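Local structure of ebony (Drosophila melanogaster, 6DYM) at residues N117-S122 and Q155-T161; A172-K178 and V208-E212; I51-L55 and A76-D80. The protein is a nonribosomal peptide synthetase whose C-terminal condensation domain, the part described here, probably catalyses formation of a peptide bond. All coordinates share one frame; numbering follows the deposited sequence.

In the fold
The three contacts sample one mixed seven-stranded sheet whose strand order resembles that of the GNAT acetyltransferase fold. Along the chain they follow in series: contact 3 closes first, then contact 1, then contact 2. Contact 1 lies in the middle, with its centre about 13 Å from that of contact 3 and about 12 Å from that of contact 2; the latter two are about 21 Å apart, centre to centre. Strand 119-127 borders strand 71-80 of contact 3, and strand 158-163 borders strand 205-212 of contact 2. The domain is thus knit across the sheet, from a helix packed on strand 71-80, through the parallel central pair, to the antiparallel edge.

Contact 1 of 3, residues N117-S122 and Q155-T161; sequences NQILHS and QFAGIFT
Phe156 and Leu120 meet where strands 119-127 and 158-163 begin to run side by side, the parallel pair of a beta-alpha-beta unit whose crossover is helix 133-153; in GNAT-like folds the equivalent strands form the centre of the sheet. The Phe156 ring is sandwiched. Leu120 lies across one face, with CB 4.1 Å from the ring centroid and CD1 over the centre, while the Asn117 amide stacks on the opposite face, its plane 18° from that of the ring and ND2 shifted toward the rim. With CG beside its own backbone N (chi1 -79°), Phe156 sends its ring across the 117-120 backbone, between Asn117 and Leu120, and has Ile119 N at its edge. Asn117 ND2 is also hydrogen-bonded to Lys154 O, which helps hold the amide flat on the ring. Replacing Phe156 by an alanine would probably open a gap between Leu120 and the Asn117 amide, which would then be freer to turn.

The backbone starts with a shared acceptor: Gln118 O receives Ala157 N at 2.8 Å and Gly158 N at 3.3 Å, and regular parallel bonding follows through Leu120, Phe160 and Ser122. On the face away from Leu120, Ile119 CG2 runs alongside Phe160 CB at 3.4 Å, both side chains pointing the same way and both touching Arg108 of helix 93-111. The His121 ring meets Phe160 O edge-on through CD2, at 3.2 Å, while its ND1 bonds to Glu84. Past it, a single water sits 2.7 Å from Ser122 O and 2.6 Å from Thr161 OG1.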
loop_
_atom_site.group_PDB
_atom_site.type_symbol
_atom_site.label_atom_id
_atom_site.label_comp_id
_atom_site.label_asym_id
_atom_site.label_seq_id
_atom_site.Cartn_x
_atom_site.Cartn_y
_atom_site.Cartn_z
ATOM N N ASN A 117 -8.852 -15.697 -4.537
ATOM C CA ASN A 117 -10.017 -14.967 -4.041
ATOM C C ASN A 117 -10.168 -15.112 -2.528
ATOM O O ASN A 117 -11.281 -15.088 -1.997
ATOM C CB ASN A 117 -11.296 -15.420 -4.757
ATOM C CG ASN A 117 -12.433 -14.433 -4.603
ATOM O OD1 ASN A 117 -12.790 -13.750 -5.557
ATOM N ND2 ASN A 117 -12.996 -14.343 -3.402
ATOM N N GLN A 118 -9.051 -15.271 -1.823
ATOM C CA GLN A 118 -9.046 -15.391 -0.371
ATOM C C GLN A 118 -8.418 -14.185 0.309
ATOM O O GLN A 118 -8.993 -13.628 1.246
ATOM C CB GLN A 118 -8.296 -16.664 0.053
ATOM C CG GLN A 118 -8.933 -17.963 -0.425
ATOM C CD GLN A 118 -10.108 -18.388 0.430
ATOM O OE1 GLN A 118 -10.532 -17.663 1.332
ATOM N NE2 GLN A 118 -10.643 -19.572 0.152
ATOM N N ILE A 119 -7.245 -13.767 -0.144
ATOM C CA ILE A 119 -6.472 -12.721 0.510
ATOM C C ILE A 119 -6.495 -11.488 -0.383
ATOM O O ILE A 119 -5.906 -11.487 -1.471
ATOM C CB ILE A 119 -5.035 -13.179 0.784
ATOM C CG1 ILE A 119 -5.031 -14.544 1.480
ATOM C CG2 ILE A 119 -4.313 -12.157 1.619
ATOM C CD1 ILE A 119 -3.641 -15.095 1.696
ATOM N N LEU A 120 -7.166 -10.434 0.077
ATOM C CA LEU A 120 -7.123 -9.141 -0.591
ATOM C C LEU A 120 -5.920 -8.362 -0.071
ATOM O O LEU A 120 -5.873 -7.992 1.108
ATOM C CB LEU A 120 -8.415 -8.357 -0.363
ATOM C CG LEU A 120 -8.448 -7.046 -1.146
ATOM C CD1 LEU A 120 -8.464 -7.327 -2.650
ATOM C CD2 LEU A 120 -9.637 -6.186 -0.736
ATOM N N HIS A 121 -4.957 -8.108 -0.949
ATOM C CA HIS A 121 -3.715 -7.435 -0.584
ATOM C C HIS A 121 -3.878 -5.945 -0.847
ATOM O O HIS A 121 -3.962 -5.519 -2.003
ATOM C CB HIS A 121 -2.532 -8.000 -1.368
ATOM C CG HIS A 121 -1.212 -7.420 -0.964
ATOM N ND1 HIS A 121 -0.114 -7.410 -1.799
ATOM C CD2 HIS A 121 -0.815 -6.821 0.185
ATOM C CE1 HIS A 121 0.904 -6.837 -1.179
ATOM N NE2 HIS A 121 0.506 -6.471 0.026
ATOM N N SER A 122 -3.943 -5.160 0.225
ATOM C CA SER A 122 -3.917 -3.702 0.120
ATOM C C SER A 122 -2.459 -3.296 -0.023
ATOM O O SER A 122 -1.717 -3.253 0.960
ATOM C CB SER A 122 -4.558 -3.054 1.341
ATOM O OG SER A 122 -4.498 -1.638 1.248
ATOM N N GLN A 155 -16.131 -11.178 -2.021
ATOM C CA GLN A 155 -16.102 -12.502 -1.388
ATOM C C GLN A 155 -14.686 -12.932 -1.002
ATOM O O GLN A 155 -14.348 -14.114 -1.070
ATOM C CB GLN A 155 -16.756 -13.568 -2.276
ATOM C CG GLN A 155 -18.195 -13.264 -2.679
ATOM C CD GLN A 155 -18.863 -14.439 -3.375
ATOM O OE1 GLN A 155 -18.408 -15.579 -3.268
ATOM N NE2 GLN A 155 -19.951 -14.167 -4.088
ATOM N N PHE A 156 -13.856 -11.982 -0.583
ATOM C CA PHE A 156 -12.562 -12.346 -0.031
ATOM C C PHE A 156 -12.713 -12.737 1.435
ATOM O O PHE A 156 -13.693 -12.391 2.099
ATOM C CB PHE A 156 -11.563 -11.197 -0.179
ATOM C CG PHE A 156 -10.975 -11.081 -1.559
ATOM C CD1 PHE A 156 -11.691 -10.483 -2.584
ATOM C CD2 PHE A 156 -9.709 -11.579 -1.830
ATOM C CE1 PHE A 156 -11.153 -10.376 -3.858
ATOM C CE2 PHE A 156 -9.166 -11.476 -3.104
ATOM C CZ PHE A 156 -9.891 -10.873 -4.119
ATOM N N ALA A 157 -11.728 -13.487 1.936
ATOM C CA ALA A 157 -11.759 -13.899 3.335
ATOM C C ALA A 157 -11.208 -12.823 4.261
ATOM O O ALA A 157 -11.662 -12.704 5.406
ATOM C CB ALA A 157 -10.975 -15.201 3.522
ATOM N N GLY A 158 -10.240 -12.041 3.799
ATOM C CA GLY A 158 -9.721 -10.979 4.641
ATOM C C GLY A 158 -8.826 -10.043 3.862
ATOM O O GLY A 158 -8.562 -10.239 2.672
ATOM N N ILE A 159 -8.354 -9.017 4.568
ATOM C CA ILE A 159 -7.494 -7.979 4.011
ATOM C C ILE A 159 -6.118 -8.080 4.657
ATOM O O ILE A 159 -6.000 -8.198 5.883
ATOM C CB ILE A 159 -8.103 -6.579 4.224
ATOM C CG1 ILE A 159 -9.459 -6.483 3.520
ATOM C CG2 ILE A 159 -7.155 -5.505 3.722
ATOM C CD1 ILE A 159 -10.243 -5.262 3.886
ATOM N N PHE A 160 -5.080 -7.985 3.830
ATOM C CA PHE A 160 -3.700 -8.253 4.212
ATOM C C PHE A 160 -2.837 -7.081 3.766
ATOM O O PHE A 160 -2.924 -6.660 2.609
ATOM C CB PHE A 160 -3.248 -9.558 3.548
ATOM C CG PHE A 160 -1.898 -10.048 3.964
ATOM C CD1 PHE A 160 -1.624 -10.343 5.287
ATOM C CD2 PHE A 160 -0.912 -10.276 3.010
ATOM C CE1 PHE A 160 -0.378 -10.829 5.658
ATOM C CE2 PHE A 160 0.331 -10.760 3.374
ATOM C CZ PHE A 160 0.597 -11.034 4.704
ATOM N N THR A 161 -2.018 -6.547 4.673
ATOM C CA THR A 161 -1.164 -5.419 4.315
ATOM C C THR A 161 -0.020 -5.292 5.317
ATOM O O THR A 161 -0.140 -5.713 6.473
ATOM C CB THR A 161 -1.967 -4.108 4.249
ATOM O OG1 THR A 161 -1.106 -3.030 3.861
ATOM C CG2 THR A 161 -2.607 -3.785 5.595
HETATM O O HOH W 1 -13.346 -16.303 0.682
HETATM O O HOH W 2 0.635 -3.770 2.130
#

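Contact 2 of 3, residues A172-K178 and V208-E212; sequences ADVYHYK and VHWKE
Lys178 and Trp210 form an antiparallel hydrogen-bonded pair at the point where the chain, having left helix 166-174 through a Schellman motif, enters strand 178-184 at the edge of the sheet. The backbone bonds are the first kind of interaction. Lys178 N reaches Trp210 O at 2.7 Å, and Trp210 N returns to Lys178 O at 2.9 Å. The helix end is closed in the same short run: His176, with its positive phi, lets Tyr177 N reach back to Ala172 O at 2.9 Å, and the chain is thereby turned toward the strand.

Contacts of C-H groups with rings make up the second kind. Ala172 CB sits over one face of the His209 imidazole, 3.5 Å from its centroid. Lys211 CB lies over a face of the Tyr177 ring, 3.6 Å from that centroid. Because Lys211 holds CG anti to its backbone N (chi1 -179°) and stays extended to CE, its methylenes continue across the phenol, CD lying near CE1, and bring CE to 3.2 Å from Tyr175 O. The phenol itself crosses Lys211 at about a right angle and has its OH bonded to Glu144 of helix 133-153.

Polar side chains supply the third kind. His209 NE2 donates to Asp173 OD1 at 3.2 Å, through a bond bent to 139° at the hydrogen, and the carboxylate and imidazole planes stand 71° apart. Asn163 bonds to ND1, so both ring nitrogens are engaged and rotation of the imidazole is restrained. At the solvent side, a water weakly bound to Lys178 NZ also makes a weak bond to Glu212 OE2, at 3.1 Å.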
loop_
_atom_site.group_PDB
_atom_site.type_symbol
_atom_site.label_atom_id
_atom_site.label_comp_id
_atom_site.label_asym_id
_atom_site.label_seq_id
_atom_site.Cartn_x
_atom_site.Cartn_y
_atom_site.Cartn_z
ATOM N N ALA A 172 -4.725 0.959 11.248
ATOM C CA ALA A 172 -5.019 -0.468 11.181
ATOM C C ALA A 172 -5.398 -1.020 12.549
ATOM O O ALA A 172 -6.308 -1.849 12.662
ATOM C CB ALA A 172 -3.818 -1.221 10.614
ATOM N N ASP A 173 -4.710 -0.575 13.602
ATOM C CA ASP A 173 -5.040 -1.035 14.948
ATOM C C ASP A 173 -6.463 -0.651 15.342
ATOM O O ASP A 173 -7.217 -1.489 15.847
ATOM C CB ASP A 173 -4.042 -0.469 15.956
ATOM C CG ASP A 173 -2.606 -0.844 15.628
ATOM O OD1 ASP A 173 -2.361 -2.014 15.256
ATOM O OD2 ASP A 173 -1.720 0.035 15.739
ATOM N N VAL A 174 -6.855 0.609 15.120
ATOM C CA VAL A 174 -8.187 1.017 15.565
ATOM C C VAL A 174 -9.282 0.460 14.664
ATOM O O VAL A 174 -10.454 0.444 15.063
ATOM C CB VAL A 174 -8.297 2.550 15.696
ATOM C CG1 VAL A 174 -7.276 3.058 16.698
ATOM C CG2 VAL A 174 -8.131 3.250 14.354
ATOM N N TYR A 175 -8.938 -0.019 13.469
ATOM C CA TYR A 175 -9.883 -0.740 12.629
ATOM C C TYR A 175 -9.872 -2.237 12.913
ATOM O O TYR A 175 -10.450 -3.008 12.140
ATOM C CB TYR A 175 -9.593 -0.472 11.148
ATOM C CG TYR A 175 -10.272 0.780 10.641
ATOM C CD1 TYR A 175 -11.571 0.738 10.144
ATOM C CD2 TYR A 175 -9.632 2.011 10.701
ATOM C CE1 TYR A 175 -12.200 1.886 9.691
ATOM C CE2 TYR A 175 -10.255 3.164 10.254
ATOM C CZ TYR A 175 -11.540 3.097 9.751
ATOM O OH TYR A 175 -12.165 4.246 9.309
ATOM N N HIS A 176 -9.219 -2.650 14.004
ATOM C CA HIS A 176 -9.222 -4.029 14.500
ATOM C C HIS A 176 -8.515 -5.002 13.558
ATOM O O HIS A 176 -8.896 -6.173 13.458
ATOM C CB HIS A 176 -10.648 -4.500 14.798
ATOM C CG HIS A 176 -11.391 -3.570 15.699
ATOM N ND1 HIS A 176 -12.484 -2.841 15.282
ATOM C CD2 HIS A 176 -11.168 -3.213 16.984
ATOM C CE1 HIS A 176 -12.918 -2.093 16.281
ATOM N NE2 HIS A 176 -12.134 -2.297 17.326
ATOM N N TYR A 177 -7.480 -4.540 12.870
ATOM C CA TYR A 177 -6.586 -5.464 12.187
ATOM C C TYR A 177 -5.767 -6.228 13.215
ATOM O O TYR A 177 -5.322 -5.665 14.222
ATOM C CB TYR A 177 -5.651 -4.716 11.243
ATOM C CG TYR A 177 -6.260 -4.368 9.910
ATOM C CD1 TYR A 177 -7.152 -3.305 9.784
ATOM C CD2 TYR A 177 -5.940 -5.094 8.773
ATOM C CE1 TYR A 177 -7.708 -2.978 8.554
ATOM C CE2 TYR A 177 -6.492 -4.778 7.537
ATOM C CZ TYR A 177 -7.375 -3.723 7.436
ATOM O OH TYR A 177 -7.922 -3.405 6.214
ATOM N N LYS A 178 -5.575 -7.516 12.964
ATOM C CA LYS A 178 -4.718 -8.335 13.807
ATOM C C LYS A 178 -3.260 -8.134 13.410
ATOM O O LYS A 178 -2.928 -8.128 12.220
ATOM C CB LYS A 178 -5.117 -9.806 13.685
ATOM C CG LYS A 178 -4.715 -10.669 14.861
ATOM C CD LYS A 178 -4.539 -12.117 14.436
ATOM C CE LYS A 178 -5.032 -13.078 15.508
ATOM N NZ LYS A 178 -6.517 -13.226 15.485
ATOM N N VAL A 208 2.833 -6.261 9.965
ATOM C CA VAL A 208 2.004 -7.066 9.073
ATOM C C VAL A 208 0.625 -7.201 9.704
ATOM O O VAL A 208 0.493 -7.704 10.826
ATOM C CB VAL A 208 2.637 -8.443 8.813
ATOM C CG1 VAL A 208 1.737 -9.288 7.925
ATOM C CG2 VAL A 208 3.997 -8.277 8.160
ATOM N N HIS A 209 -0.399 -6.752 8.981
ATOM C CA HIS A 209 -1.751 -6.635 9.506
ATOM C C HIS A 209 -2.714 -7.494 8.701
ATOM O O HIS A 209 -2.610 -7.586 7.475
ATOM C CB HIS A 209 -2.232 -5.177 9.477
ATOM C CG HIS A 209 -1.793 -4.369 10.655
ATOM N ND1 HIS A 209 -1.073 -3.199 10.529
ATOM C CD2 HIS A 209 -1.991 -4.547 11.983
ATOM C CE1 HIS A 209 -0.845 -2.693 11.730
ATOM N NE2 HIS A 209 -1.389 -3.495 12.629
ATOM N N TRP A 210 -3.678 -8.093 9.402
ATOM C CA TRP A 210 -4.634 -9.009 8.794
ATOM C C TRP A 210 -5.986 -8.812 9.463
ATOM O O TRP A 210 -6.073 -8.795 10.695
ATOM C CB TRP A 210 -4.148 -10.460 8.943
ATOM C CG TRP A 210 -5.162 -11.544 8.681
ATOM C CD1 TRP A 210 -5.703 -12.393 9.603
ATOM C CD2 TRP A 210 -5.719 -11.925 7.412
ATOM N NE1 TRP A 210 -6.571 -13.265 8.992
ATOM C CE2 TRP A 210 -6.601 -12.999 7.649
ATOM C CE3 TRP A 210 -5.568 -11.453 6.105
ATOM C CZ2 TRP A 210 -7.321 -13.616 6.628
ATOM C CZ3 TRP A 210 -6.286 -12.069 5.090
ATOM C CH2 TRP A 210 -7.148 -13.140 5.360
ATOM N N LYS A 211 -7.032 -8.648 8.657
ATOM C CA LYS A 211 -8.383 -8.469 9.171
ATOM C C LYS A 211 -9.317 -9.405 8.425
ATOM O O LYS A 211 -9.495 -9.269 7.212
ATOM C CB LYS A 211 -8.854 -7.019 9.023
ATOM C CG LYS A 211 -10.256 -6.766 9.571
ATOM C CD LYS A 211 -10.597 -5.281 9.560
ATOM C CE LYS A 211 -11.945 -5.025 10.210
ATOM N NZ LYS A 211 -12.315 -6.136 11.126
ATOM N N GLU A 212 -9.915 -10.343 9.148
ATOM C CA GLU A 212 -10.897 -11.229 8.547
ATOM C C GLU A 212 -12.170 -10.455 8.233
ATOM O O GLU A 212 -12.596 -9.582 8.996
ATOM C CB GLU A 212 -11.192 -12.399 9.478
ATOM C CG GLU A 212 -10.025 -13.370 9.583
ATOM C CD GLU A 212 -10.404 -14.673 10.250
ATOM O OE1 GLU A 212 -11.614 -14.970 10.334
ATOM O OE2 GLU A 212 -9.488 -15.398 10.695
HETATM O O HOH W 3 -8.452 -13.353 12.761
#

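Contact 3 of 3, residues I51-L55 and A76-D80; sequences IWNVL and ALNFD
Leu55, with CG turned opposite its backbone N (chi1 -166°), and Phe79, with CG beside its own N (chi1 -83°), reach out from helix 41-58 and strand 71-80 until the leucine branch and the ring cross at about a right angle. Leu55 CD1 comes to 3.4 Å from Phe79 CZ, approaching the far end of the ring. Its sister methyl takes another partner: Leu55 CD2 lies 3.8 Å from Leu77 CD1, so the two branches straddle the step from Leu77 to Phe79 on the strand.

Two more methyl groups from the helix touch the ring. Ile51 brings CD1 to the edge of the phenyl, 4.1 Å from Phe79 CE2, and Val54 brings CG1 to within 4.1 Å of Phe79 CE1. The helix segment crosses the strand at 76°, and the axes pass 10.3 Å apart, a separation spanned by these side chains. The layer extends to strand 119-127, whose Phe123 touches Ile51, Leu55 and Leu77 and meets the Phe79 ring with nearly aligned planes. Asn78 points its CB away from the helix, and its ND2 bonds to Leu60 O.

No hydrogen bond passes directly from helix to strand. A water does the polar work, donating to Leu55 O at 2.7 Å and to Asn78 O at 2.9 Å. The helix is therefore joined to the sheet mainly by hydrophobic burial and the fit of methyl groups to a ring, with the water linking two backbone carbonyls that could not bond to each other.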
loop_
_atom_site.group_PDB
_atom_site.type_symbol
_atom_site.label_atom_id
_atom_site.label_comp_id
_atom_site.label_asym_id
_atom_site.label_seq_id
_atom_site.Cartn_x
_atom_site.Cartn_y
_atom_site.Cartn_z
ATOM N N ILE A 51 2.291 -2.136 -14.396
ATOM C CA ILE A 51 1.177 -2.946 -13.912
ATOM C C ILE A 51 -0.174 -2.328 -14.216
ATOM O O ILE A 51 -1.204 -2.921 -13.862
ATOM C CB ILE A 51 1.302 -3.222 -12.400
ATOM C CG1 ILE A 51 1.136 -1.925 -11.603
ATOM C CG2 ILE A 51 2.633 -3.866 -12.086
ATOM C CD1 ILE A 51 1.002 -2.133 -10.100
ATOM N N TRP A 52 -0.215 -1.170 -14.883
ATOM C CA TRP A 52 -1.438 -0.373 -14.902
ATOM C C TRP A 52 -2.613 -1.136 -15.509
ATOM O O TRP A 52 -3.718 -1.134 -14.954
ATOM C CB TRP A 52 -1.220 0.937 -15.656
ATOM C CG TRP A 52 -2.476 1.733 -15.672
ATOM C CD1 TRP A 52 -3.298 1.954 -16.738
ATOM C CD2 TRP A 52 -3.093 2.370 -14.549
ATOM N NE1 TRP A 52 -4.381 2.708 -16.351
ATOM C CE2 TRP A 52 -4.277 2.975 -15.010
ATOM C CE3 TRP A 52 -2.750 2.495 -13.199
ATOM C CZ2 TRP A 52 -5.120 3.696 -14.170
ATOM C CZ3 TRP A 52 -3.591 3.210 -12.365
ATOM C CH2 TRP A 52 -4.758 3.805 -12.853
ATOM N N ASN A 53 -2.401 -1.786 -16.656
ATOM C CA ASN A 53 -3.514 -2.448 -17.331
ATOM C C ASN A 53 -4.066 -3.590 -16.486
ATOM O O ASN A 53 -5.282 -3.704 -16.296
ATOM C CB ASN A 53 -3.076 -2.943 -18.712
ATOM C CG ASN A 53 -2.815 -1.803 -19.684
ATOM O OD1 ASN A 53 -1.680 -1.576 -20.103
ATOM N ND2 ASN A 53 -3.867 -1.083 -20.051
ATOM N N VAL A 54 -3.181 -4.437 -15.954
ATOM C CA VAL A 54 -3.611 -5.522 -15.074
ATOM C C VAL A 54 -4.305 -4.969 -13.833
ATOM O O VAL A 54 -5.311 -5.520 -13.367
ATOM C CB VAL A 54 -2.406 -6.404 -14.697
ATOM C CG1 VAL A 54 -2.834 -7.522 -13.755
ATOM C CG2 VAL A 54 -1.753 -6.954 -15.950
ATOM N N LEU A 55 -3.783 -3.868 -13.285
ATOM C CA LEU A 55 -4.384 -3.261 -12.102
ATOM C C LEU A 55 -5.835 -2.871 -12.359
ATOM O O LEU A 55 -6.718 -3.151 -11.539
ATOM C CB LEU A 55 -3.560 -2.046 -11.681
ATOM C CG LEU A 55 -3.783 -1.422 -10.303
ATOM C CD1 LEU A 55 -3.515 -2.426 -9.194
ATOM C CD2 LEU A 55 -2.884 -0.211 -10.150
ATOM N N ALA A 76 -6.705 3.686 -3.661
ATOM C CA ALA A 76 -6.394 2.430 -2.985
ATOM C C ALA A 76 -6.176 1.368 -4.054
ATOM O O ALA A 76 -7.112 1.017 -4.781
ATOM C CB ALA A 76 -7.513 2.023 -2.030
ATOM N N LEU A 77 -4.950 0.866 -4.154
ATOM C CA LEU A 77 -4.581 -0.139 -5.145
ATOM C C LEU A 77 -4.490 -1.498 -4.461
ATOM O O LEU A 77 -3.749 -1.655 -3.485
ATOM C CB LEU A 77 -3.255 0.224 -5.815
ATOM C CG LEU A 77 -3.160 1.667 -6.321
ATOM C CD1 LEU A 77 -1.871 1.885 -7.097
ATOM C CD2 LEU A 77 -4.372 2.013 -7.179
ATOM N N ASN A 78 -5.248 -2.470 -4.966
ATOM C CA ASN A 78 -5.371 -3.777 -4.344
ATOM C C ASN A 78 -5.197 -4.871 -5.381
ATOM O O ASN A 78 -5.553 -4.703 -6.550
ATOM C CB ASN A 78 -6.729 -3.944 -3.669
ATOM C CG ASN A 78 -7.036 -2.818 -2.724
ATOM O OD1 ASN A 78 -6.271 -2.560 -1.802
ATOM N ND2 ASN A 78 -8.150 -2.124 -2.953
ATOM N N PHE A 79 -4.660 -6.001 -4.922
ATOM C CA PHE A 79 -4.554 -7.223 -5.704
ATOM C C PHE A 79 -4.973 -8.403 -4.839
ATOM O O PHE A 79 -4.908 -8.355 -3.608
ATOM C CB PHE A 79 -3.125 -7.483 -6.194
ATOM C CG PHE A 79 -2.756 -6.750 -7.446
ATOM C CD1 PHE A 79 -3.421 -6.999 -8.634
ATOM C CD2 PHE A 79 -1.708 -5.846 -7.444
ATOM C CE1 PHE A 79 -3.066 -6.338 -9.787
ATOM C CE2 PHE A 79 -1.348 -5.181 -8.596
ATOM C CZ PHE A 79 -2.026 -5.430 -9.767
ATOM N N ASP A 80 -5.411 -9.465 -5.500
ATOM C CA ASP A 80 -5.416 -10.775 -4.869
ATOM C C ASP A 80 -3.979 -11.144 -4.525
ATOM O O ASP A 80 -3.124 -11.214 -5.413
ATOM C CB ASP A 80 -6.040 -11.802 -5.815
ATOM C CG ASP A 80 -6.206 -13.180 -5.178
ATOM O OD1 ASP A 80 -5.439 -13.536 -4.259
ATOM O OD2 ASP A 80 -7.112 -13.919 -5.612
HETATM O O HOH W 4 -7.009 -3.914 -8.949
#